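Long-range contact in mRNA-binding protein PUF3 (Saccharomyces cerevisiae, PDB 3K49), which binds, through its Pumilio RNA-binding domain, 3'-UTRs of mRNAs encoding mitochondrial proteins, and promotes deadenylation and decay of COX17 mRNA: residues G31-F36 with E59-E64. Sequence-based numbering, arbitrary orientation.
Sequences GHSLEF and EVIFNE
Glu64 reaches across from helix 55-65 to the first turn of helix 33-37 and meets Ser33 with its carboxylate. CG stands anti to the backbone N (chi1 -160°) and the chain runs on extended, which carries the carboxylate well beyond its own helix. Its OE1 accepts the backbone N-H of Ser33, with Ser33 N 3.0 Å from Glu64 OE1. This bond is fairly straight, with an N-H...O angle of 154°. The donor comes in on the syn side, 26° out of the carboxylate plane. The second oxygen faces the hydroxyl: Ser33 OG is modelled as a donor to Glu64 OE2 at 2.5 Å, too short to be trusted in detail, and the place of the hydroxyl is doubtful. As modelled, Ser33 holds OG beside its own backbone N, which places the hydroxyl near that second oxygen while the N-H serves the first. His32 occupies the N-cap position, and the acid therefore takes up an amide of the first helical turn, where the helix dipole would probably favour its negative charge. Gly31 O only lies near Glu64 OE1 and is not bonded to it. One turn earlier, Ile61 supplies the apolar flank, its CD1 lying 3.8 Å from the modelled Ser33 OG. With an alanine in place of Glu64 the carboxylate is gone, and the Ser33 amide would probably be left without this acceptor and the helix start without a nearby negative charge. The contact lies at the N-terminal end of the Pumilio repeat array, joining the opening helix of Pumilio repeat 1 to helix 55-65. Phe36 packs on helices 6-12 and 40-50; Phe62, pointing away from helix 33-37, meets helix 91-101 and sets its ring edge-to-face with Phe85.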
loop_
_atom_site.group_PDB
_atom_site.type_symbol
_atom_site.label_atom_id
_atom_site.label_comp_id
_atom_site.label_asym_id
_atom_site.label_seq_id
_atom_site.Cartn_x
_atom_site.Cartn_y
_atom_site.Cartn_z
ATOM N N GLY A 31 37.926 -18.039 -9.618
ATOM C CA GLY A 31 37.632 -19.439 -9.368
ATOM C C GLY A 31 36.221 -19.728 -8.843
ATOM O O GLY A 31 35.577 -20.710 -9.247
ATOM N N HIS A 32 35.735 -18.852 -7.963
ATOM C CA HIS A 32 34.712 -19.229 -6.995
ATOM C C HIS A 32 33.559 -18.248 -6.864
ATOM O O HIS A 32 33.116 -17.952 -5.750
ATOM C CB HIS A 32 35.386 -19.419 -5.640
ATOM C CG HIS A 32 36.663 -20.189 -5.715
ATOM N ND1 HIS A 32 36.985 -21.190 -4.850
ATOM C CD2 HIS A 32 37.719 -20.097 -6.531
ATOM C CE1 HIS A 32 38.170 -21.680 -5.142
ATOM N NE2 HIS A 32 38.639 -21.036 -6.163
ATOM N N SER A 33 33.052 -17.770 -7.996
ATOM C CA SER A 33 31.990 -16.765 -7.979
ATOM C C SER A 33 30.663 -17.296 -7.398
ATOM O O SER A 33 30.080 -16.682 -6.498
ATOM C CB SER A 33 31.771 -16.199 -9.379
ATOM O OG SER A 33 32.950 -15.590 -9.865
ATOM N N LEU A 34 30.202 -18.430 -7.919
ATOM C CA LEU A 34 28.952 -19.042 -7.477
ATOM C C LEU A 34 28.963 -19.267 -5.973
ATOM O O LEU A 34 27.979 -19.016 -5.292
ATOM C CB LEU A 34 28.724 -20.366 -8.196
ATOM C CG LEU A 34 27.283 -20.856 -8.113
ATOM C CD1 LEU A 34 26.406 -19.949 -8.954
ATOM C CD2 LEU A 34 27.165 -22.306 -8.562
ATOM N N GLU A 35 30.102 -19.708 -5.457
ATOM C CA GLU A 35 30.255 -19.958 -4.029
ATOM C C GLU A 35 30.383 -18.652 -3.244
ATOM O O GLU A 35 30.110 -18.602 -2.050
ATOM C CB GLU A 35 31.467 -20.871 -3.795
ATOM C CG GLU A 35 32.068 -20.829 -2.397
ATOM C CD GLU A 35 33.547 -21.228 -2.390
ATOM O OE1 GLU A 35 33.952 -22.087 -3.211
ATOM O OE2 GLU A 35 34.309 -20.669 -1.568
ATOM N N PHE A 36 30.809 -17.585 -3.908
ATOM C CA PHE A 36 30.780 -16.270 -3.269
ATOM C C PHE A 36 29.371 -15.703 -3.216
ATOM O O PHE A 36 28.999 -15.030 -2.255
ATOM C CB PHE A 36 31.695 -15.294 -3.991
ATOM C CG PHE A 36 33.003 -15.067 -3.291
ATOM C CD1 PHE A 36 33.955 -16.073 -3.231
ATOM C CD2 PHE A 36 33.282 -13.847 -2.693
ATOM C CE1 PHE A 36 35.163 -15.872 -2.593
ATOM C CE2 PHE A 36 34.489 -13.638 -2.050
ATOM C CZ PHE A 36 35.431 -14.658 -1.999
ATOM N N GLU A 59 31.878 -8.394 -16.679
ATOM C CA GLU A 59 31.783 -9.477 -17.659
ATOM C C GLU A 59 32.311 -10.774 -17.095
ATOM O O GLU A 59 31.698 -11.823 -17.256
ATOM C CB GLU A 59 32.558 -9.158 -18.942
ATOM C CG GLU A 59 31.928 -8.084 -19.827
ATOM C CD GLU A 59 32.888 -7.583 -20.909
ATOM O OE1 GLU A 59 33.369 -8.411 -21.729
ATOM O OE2 GLU A 59 33.164 -6.360 -20.926
ATOM N N VAL A 60 33.450 -10.697 -16.424
ATOM C CA VAL A 60 34.111 -11.915 -15.967
ATOM C C VAL A 60 33.277 -12.641 -14.930
ATOM O O VAL A 60 33.149 -13.866 -14.986
ATOM C CB VAL A 60 35.559 -11.666 -15.471
ATOM C CG1 VAL A 60 36.079 -12.869 -14.723
ATOM C CG2 VAL A 60 36.457 -11.349 -16.658
ATOM N N ILE A 61 32.712 -11.888 -13.991
ATOM C CA ILE A 61 31.778 -12.459 -13.021
ATOM C C ILE A 61 30.544 -13.025 -13.715
ATOM O O ILE A 61 30.153 -14.160 -13.461
ATOM C CB ILE A 61 31.308 -11.425 -11.995
ATOM C CG1 ILE A 61 32.508 -10.816 -11.272
ATOM C CG2 ILE A 61 30.371 -12.085 -10.994
ATOM C CD1 ILE A 61 33.218 -11.787 -10.339
ATOM N N PHE A 62 29.943 -12.238 -14.603
ATOM C CA PHE A 62 28.705 -12.655 -15.263
ATOM C C PHE A 62 28.866 -13.912 -16.103
ATOM O O PHE A 62 28.065 -14.837 -15.999
ATOM C CB PHE A 62 28.136 -11.541 -16.138
ATOM C CG PHE A 62 26.855 -11.913 -16.838
ATOM C CD1 PHE A 62 26.877 -12.467 -18.110
ATOM C CD2 PHE A 62 25.620 -11.696 -16.219
ATOM C CE1 PHE A 62 25.696 -12.811 -18.757
ATOM C CE2 PHE A 62 24.425 -12.024 -16.857
ATOM C CZ PHE A 62 24.463 -12.586 -18.128
ATOM N N ASN A 63 29.885 -13.943 -16.954
ATOM C CA ASN A 63 30.073 -15.087 -17.844
ATOM C C ASN A 63 30.380 -16.356 -17.056
ATOM O O ASN A 63 30.233 -17.475 -17.553
ATOM C CB ASN A 63 31.148 -14.792 -18.895
ATOM C CG ASN A 63 30.769 -13.627 -19.795
ATOM O OD1 ASN A 63 29.609 -13.203 -19.822
ATOM N ND2 ASN A 63 31.744 -13.095 -20.531
ATOM N N GLU A 64 30.778 -16.165 -15.806
ATOM C CA GLU A 64 31.050 -17.278 -14.922
ATOM C C GLU A 64 29.784 -17.820 -14.240
ATOM O O GLU A 64 29.638 -19.028 -14.071
ATOM C CB GLU A 64 32.068 -16.853 -13.865
ATOM C CG GLU A 64 32.790 -18.005 -13.189
ATOM C CD GLU A 64 33.455 -17.584 -11.888
ATOM O OE1 GLU A 64 33.355 -18.333 -10.881
ATOM O OE2 GLU A 64 34.067 -16.490 -11.878
#